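Amino Transferase (Eubacterium rectale, PDB 3ELE) probably transfers amino groups between amino acids and keto acids with the help of bound pyridoxal-5'-phosphate, as a class I and II aminotransferase. Local coordinates at residues P387-E390 / K391-K394; E6-Y9 / Q10-S13. All coordinates share one frame; numbering follows the deposited sequence.

Contact 1: P387-E390 / K391-K394; sequences PAFE and KIYK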
ATOM      1  N   PRO A 387      19.304 -16.033 -34.832  1.00 31.16           N
ATOM      2  CA  PRO A 387      18.789 -16.279 -36.182  1.00 31.85           C
ATOM      3  C   PRO A 387      17.462 -15.565 -36.512  1.00 32.48           C
ATOM      4  O   PRO A 387      17.293 -15.128 -37.642  1.00 32.45           O
ATOM      5  CB  PRO A 387      18.628 -17.810 -36.216  1.00 32.90           C
ATOM      6  CG  PRO A 387      19.671 -18.288 -35.268  1.00 31.25           C
ATOM      7  CD  PRO A 387      19.612 -17.302 -34.146  1.00 30.57           C
ATOM      8  N   ALA A 388      16.554 -15.424 -35.543  1.00 33.06           N
ATOM      9  CA  ALA A 388      15.296 -14.681 -35.777  1.00 34.22           C
ATOM     10  C   ALA A 388      15.596 -13.176 -35.933  1.00 35.02           C
ATOM     11  O   ALA A 388      15.066 -12.544 -36.841  1.00 35.61           O
ATOM     12  CB  ALA A 388      14.270 -14.955 -34.687  1.00 34.67           C
ATOM     13  N   PHE A 389      16.447 -12.625 -35.056  1.00 34.85           N
ATOM     14  CA  PHE A 389      16.943 -11.235 -35.194  1.00 34.56           C
ATOM     15  C   PHE A 389      17.602 -10.950 -36.550  1.00 35.23           C
ATOM     16  O   PHE A 389      17.377  -9.886 -37.137  1.00 35.72           O
ATOM     17  CB  PHE A 389      17.924 -10.857 -34.077  1.00 33.39           C
ATOM     18  CG  PHE A 389      17.248 -10.431 -32.809  1.00 33.09           C
ATOM     19  CD1 PHE A 389      16.508  -9.245 -32.776  1.00 31.32           C
ATOM     20  CD2 PHE A 389      17.362 -11.186 -31.639  1.00 28.22           C
ATOM     21  CE1 PHE A 389      15.881  -8.823 -31.606  1.00 32.78           C
ATOM     22  CE2 PHE A 389      16.725 -10.773 -30.451  1.00 32.47           C
ATOM     23  CZ  PHE A 389      15.989  -9.599 -30.434  1.00 31.14           C
ATOM     24  N   GLU A 390      18.401 -11.902 -37.021  1.00 35.19           N
ATOM     25  CA  GLU A 390      19.054 -11.836 -38.321  1.00 36.88           C
ATOM     26  C   GLU A 390      18.021 -11.820 -39.456  1.00 36.18           C
ATOM     27  O   GLU A 390      18.174 -11.070 -40.422  1.00 34.06           O
ATOM     28  CB  GLU A 390      20.006 -13.039 -38.472  1.00 36.72           C
ATOM     29  CG  GLU A 390      20.868 -13.085 -39.719  1.00 39.31           C
ATOM     30  CD  GLU A 390      21.774 -14.323 -39.748  1.00 40.72           C
ATOM     31  OE1 GLU A 390      21.348 -15.430 -39.325  1.00 49.55           O
ATOM     32  OE2 GLU A 390      22.917 -14.189 -40.221  1.00 51.73           O
ATOM     33  N   LYS A 391      16.980 -12.653 -39.333  1.00 36.83           N
ATOM     34  CA  LYS A 391      15.908 -12.726 -40.343  1.00 37.22           C
ATOM     35  C   LYS A 391      15.075 -11.437 -40.358  1.00 36.28           C
ATOM     36  O   LYS A 391      14.709 -10.956 -41.434  1.00 35.05           O
ATOM     37  CB  LYS A 391      15.022 -13.954 -40.111  1.00 37.19           C
ATOM     38  CG  LYS A 391      14.023 -14.218 -41.229  1.00 39.96           C
ATOM     39  CD  LYS A 391      13.424 -15.609 -41.113  1.00 39.45           C
ATOM     40  CE  LYS A 391      12.344 -15.839 -42.164  1.00 46.61           C
ATOM     41  NZ  LYS A 391      11.788 -17.235 -42.123  1.00 48.21           N
ATOM     42  N   ILE A 392      14.790 -10.887 -39.173  1.00 35.57           N
ATOM     43  CA  ILE A 392      14.069  -9.602 -39.057  1.00 36.22           C
ATOM     44  C   ILE A 392      14.859  -8.496 -39.798  1.00 35.93           C
ATOM     45  O   ILE A 392      14.292  -7.779 -40.617  1.00 35.32           O
ATOM     46  CB  ILE A 392      13.826  -9.185 -37.583  1.00 35.90           C
ATOM     47  CG1 ILE A 392      12.846 -10.137 -36.890  1.00 37.04           C
ATOM     48  CG2 ILE A 392      13.278  -7.750 -37.498  1.00 32.80           C
ATOM     49  CD1 ILE A 392      12.952 -10.084 -35.367  1.00 35.77           C
ATOM     50  N   TYR A 393      16.157  -8.415 -39.508  1.00 36.93           N
ATOM     51  CA  TYR A 393      17.083  -7.463 -40.138  1.00 38.34           C
ATOM     52  C   TYR A 393      17.041  -7.556 -41.671  1.00 38.28           C
ATOM     53  O   TYR A 393      16.930  -6.534 -42.353  1.00 37.28           O
ATOM     54  CB  TYR A 393      18.511  -7.710 -39.641  1.00 39.90           C
ATOM     55  CG  TYR A 393      19.443  -6.590 -39.991  1.00 40.97           C
ATOM     56  CD1 TYR A 393      19.506  -5.454 -39.179  1.00 41.87           C
ATOM     57  CD2 TYR A 393      20.249  -6.644 -41.134  1.00 42.66           C
ATOM     58  CE1 TYR A 393      20.344  -4.409 -39.477  1.00 38.99           C
ATOM     59  CE2 TYR A 393      21.107  -5.588 -41.445  1.00 44.90           C
ATOM     60  CZ  TYR A 393      21.133  -4.477 -40.594  1.00 42.10           C
ATOM     61  OH  TYR A 393      21.947  -3.427 -40.849  1.00 45.30           O
ATOM     62  N   LYS A 394      17.134  -8.793 -42.172  1.00 39.04           N
ATOM     63  CA  LYS A 394      17.009  -9.130 -43.606  1.00 39.58           C
ATOM     64  C   LYS A 394      15.729  -8.628 -44.293  1.00 39.47           C
ATOM     65  O   LYS A 394      15.771  -8.362 -45.492  1.00 40.43           O
ATOM     66  CB  LYS A 394      17.128 -10.650 -43.867  1.00 40.51           C
ATOM     67  CG  LYS A 394      18.485 -11.146 -44.370  1.00 46.16           C
ATOM     68  CD  LYS A 394      19.560 -11.283 -43.310  1.00 51.09           C
ATOM     69  CE  LYS A 394      20.827 -11.886 -43.931  1.00 51.20           C
ATOM     70  NZ  LYS A 394      21.899 -12.155 -42.926  1.00 57.34           N
TER

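Contact 2: E6-Y9 / Q10-S13; sequences ESMY and QLGS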
ATOM      1  N   GLU A   6     -15.157   7.594 -13.241  1.00 36.13           N
ATOM      2  CA  GLU A   6     -14.707   7.243 -14.614  1.00 37.82           C
ATOM      3  C   GLU A   6     -13.200   7.058 -14.802  1.00 35.83           C
ATOM      4  O   GLU A   6     -12.784   6.159 -15.535  1.00 36.05           O
ATOM      5  CB  GLU A   6     -15.199   8.236 -15.665  1.00 37.62           C
ATOM      6  CG  GLU A   6     -16.704   8.307 -15.777  1.00 44.32           C
ATOM      7  CD  GLU A   6     -17.213   8.957 -17.076  1.00 43.41           C
ATOM      8  OE1 GLU A   6     -16.436   9.065 -18.065  1.00 53.95           O
ATOM      9  OE2 GLU A   6     -18.417   9.325 -17.101  1.00 52.21           O
ATOM     10  N   SER A   7     -12.386   7.895 -14.161  1.00 35.14           N
ATOM     11  CA  SER A   7     -10.915   7.753 -14.244  1.00 34.37           C
ATOM     12  C   SER A   7     -10.431   6.452 -13.643  1.00 33.27           C
ATOM     13  O   SER A   7      -9.490   5.838 -14.168  1.00 30.64           O
ATOM     14  CB  SER A   7     -10.190   8.896 -13.538  1.00 35.99           C
ATOM     15  OG  SER A   7     -10.625  10.107 -14.096  1.00 40.62           O
HETATM   16  N   MSE A   8     -11.058   6.047 -12.536  1.00 32.70           N
HETATM   17  CA  MSE A   8     -10.718   4.786 -11.882  1.00 32.46           C
HETATM   18  C   MSE A   8     -11.161   3.636 -12.772  1.00 31.81           C
HETATM   19  O   MSE A   8     -10.381   2.737 -13.010  1.00 31.95           O
HETATM   20  CB  MSE A   8     -11.314   4.684 -10.486  1.00 33.30           C
HETATM   21  CG  MSE A   8     -10.789   5.731  -9.501  1.00 31.68           C
HETATM   22 SE   MSE A   8      -8.908   5.800  -9.267  0.75 31.32          SE
HETATM   23  CE  MSE A   8      -8.359   7.017 -10.687  1.00 33.95           C
ATOM     24  N   TYR A   9     -12.380   3.697 -13.300  1.00 32.25           N
ATOM     25  CA  TYR A   9     -12.849   2.698 -14.264  1.00 32.42           C
ATOM     26  C   TYR A   9     -11.858   2.561 -15.445  1.00 33.21           C
ATOM     27  O   TYR A   9     -11.474   1.452 -15.818  1.00 33.18           O
ATOM     28  CB  TYR A   9     -14.251   3.033 -14.809  1.00 32.93           C
ATOM     29  CG  TYR A   9     -14.624   2.108 -15.959  1.00 35.21           C
ATOM     30  CD1 TYR A   9     -15.124   0.827 -15.715  1.00 32.78           C
ATOM     31  CD2 TYR A   9     -14.397   2.492 -17.294  1.00 35.97           C
ATOM     32  CE1 TYR A   9     -15.434  -0.029 -16.758  1.00 31.63           C
ATOM     33  CE2 TYR A   9     -14.686   1.635 -18.347  1.00 32.69           C
ATOM     34  CZ  TYR A   9     -15.200   0.372 -18.076  1.00 34.58           C
ATOM     35  OH  TYR A   9     -15.479  -0.472 -19.121  1.00 35.06           O
ATOM     36  N   GLN A  10     -11.463   3.687 -16.030  1.00 34.09           N
ATOM     37  CA  GLN A  10     -10.510   3.670 -17.152  1.00 35.60           C
ATOM     38  C   GLN A  10      -9.145   3.113 -16.784  1.00 35.85           C
ATOM     39  O   GLN A  10      -8.594   2.294 -17.504  1.00 35.80           O
ATOM     40  CB  GLN A  10     -10.405   5.048 -17.828  1.00 37.02           C
ATOM     41  CG  GLN A  10     -11.574   5.295 -18.795  1.00 43.68           C
ATOM     42  CD  GLN A  10     -11.628   4.252 -19.944  1.00 49.63           C
ATOM     43  OE1 GLN A  10     -10.592   3.788 -20.437  1.00 59.79           O
ATOM     44  NE2 GLN A  10     -12.829   3.861 -20.330  1.00 52.33           N
ATOM     45  N   LEU A  11      -8.635   3.524 -15.635  1.00 34.94           N
ATOM     46  CA  LEU A  11      -7.359   3.045 -15.149  1.00 35.87           C
ATOM     47  C   LEU A  11      -7.377   1.529 -14.850  1.00 34.65           C
ATOM     48  O   LEU A  11      -6.384   0.873 -15.040  1.00 35.05           O
ATOM     49  CB  LEU A  11      -6.945   3.869 -13.924  1.00 36.25           C
ATOM     50  CG  LEU A  11      -5.527   3.832 -13.413  1.00 41.03           C
ATOM     51  CD1 LEU A  11      -4.535   4.197 -14.508  1.00 40.66           C
ATOM     52  CD2 LEU A  11      -5.433   4.806 -12.250  1.00 35.97           C
ATOM     53  N   GLY A  12      -8.514   0.978 -14.433  1.00 34.73           N
ATOM     54  CA  GLY A  12      -8.626  -0.464 -14.177  1.00 35.50           C
ATOM     55  C   GLY A  12      -9.053  -1.322 -15.357  1.00 35.53           C
ATOM     56  O   GLY A  12      -8.940  -2.532 -15.287  1.00 37.05           O
ATOM     57  N   SER A  13      -9.581  -0.703 -16.406  1.00 35.60           N
ATOM     58  CA  SER A  13     -10.054  -1.404 -17.592  1.00 38.69           C
ATOM     59  C   SER A  13      -9.062  -1.326 -18.767  1.00 39.90           C
ATOM     60  O   SER A  13      -9.132  -2.175 -19.661  1.00 40.55           O
ATOM     61  CB  SER A  13     -11.435  -0.872 -18.007  1.00 38.03           C
ATOM     62  OG  SER A  13     -11.356   0.485 -18.391  1.00 42.07           O
TER

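Contact 1: P387-E390 / K391-K394
E390 and K394 are joined twice, through backbone and side chain, one turn apart on the C-terminal helix 379-396 of this aminotransferase fold. K394 N donates to E390 O at 3.1 Å. A salt bridge, an i to i+4 ion pair, spans 3.5 Å from E390 OE2 to K394 NZ. The two side chains lie side by side and point the same way. E390 is fully extended, with CG anti to the backbone N (chi1 -175°). In K394 a chi1 near -100°, off a staggered value, and a bend at chi2 (78°) together lay its CD 3.2 Å from E390 O. K394 NZ then comes back alongside the E390 chain, 3.5 Å from E390 CG. Replacing E390 with an alanine would probably leave the K394 ammonium without its carboxylate mate and its chain freer to swing. The other alpha-helical bonds follow the same step: K391 N to P387 O, I392 N to A388 O at 2.9 Å, and Y393 N to F389 O at 3.0 Å. F389 O has a second partner, the hydroxyl of Y325.

Around the helix from the charged pair, the apolar residues turn into the domain. F389 packs on L320 and I323 of helix 306-323, and I392 on F348 and A352 of helix 345-353, while V357 touches both; the Y393 ring meets Y325 edge-to-face. Between F389 and I392 themselves the touch is slight, CD1 to CD1 at 4.5 Å. I392 sits closer to the backbone behind it, with CG1 3.3 Å from A388 O.

Contact 2: E6-Y9 / Q10-S13
The ring of Y9 carries S13 over one face, one turn further along the short N-terminal helix 6-13. S13 OG stands 3.5 Å above the ring plane, offset toward the rim by CE2, and S13 CB makes a CH-pi contact 4.2 Å from the ring centroid. The Q10 amide crosses the ring obliquely, the two planes 72° apart, with Q10 NE2 3.5 Å from Y9 CE2; a bend at chi2 of Q10 (-61°) folds the amide back to this ring. M2 and V4 touch Y9 too.

Y9 O accepts a hydrogen bond from S13 OG at 2.8 Å, the hydroxyl standing above the carbonyl plane. S13 chi1 of 64° places OG between the backbone N and carbonyl carbon of S13, near that oxygen. The amides of S13 and G12 add weak bonds to Y9 O, so the serine hydroxyl supplements the helical bonding at this C-terminal turn. Earlier bonds are regular, Q10 N to E6 O and L11 N to S7 O, and N5 OD1 accepts from M8 N.

On another side M8, a selenomethionine, and L11 run side by side, CE to CD2 at 4.0 Å. M8, Y9 and L11 all meet the second subunit, mainly by packing, and L11 O adds a weak hydrogen bond to R281 of that subunit. The polar bonding round Y9 O stays within the helix.

How the contacts relate
The two contacts sit on helices near opposite ends of the chain: contact 2 comes first, on helix 6-13, and contact 1 last, on helix 379-396, with almost the whole fold between them in sequence. Their centres are 39 Å apart and the nearest atoms about 28 Å, so neither touches the other, and they share no helix or sheet. Contact 2 lies against the second subunit and thus belongs to the dimer interface. Contact 1 meets no other chain of the assembly; its helix packs within its own subunit. The N-terminal helix is thus found at the subunit interface, the C-terminal one against the body of its own chain.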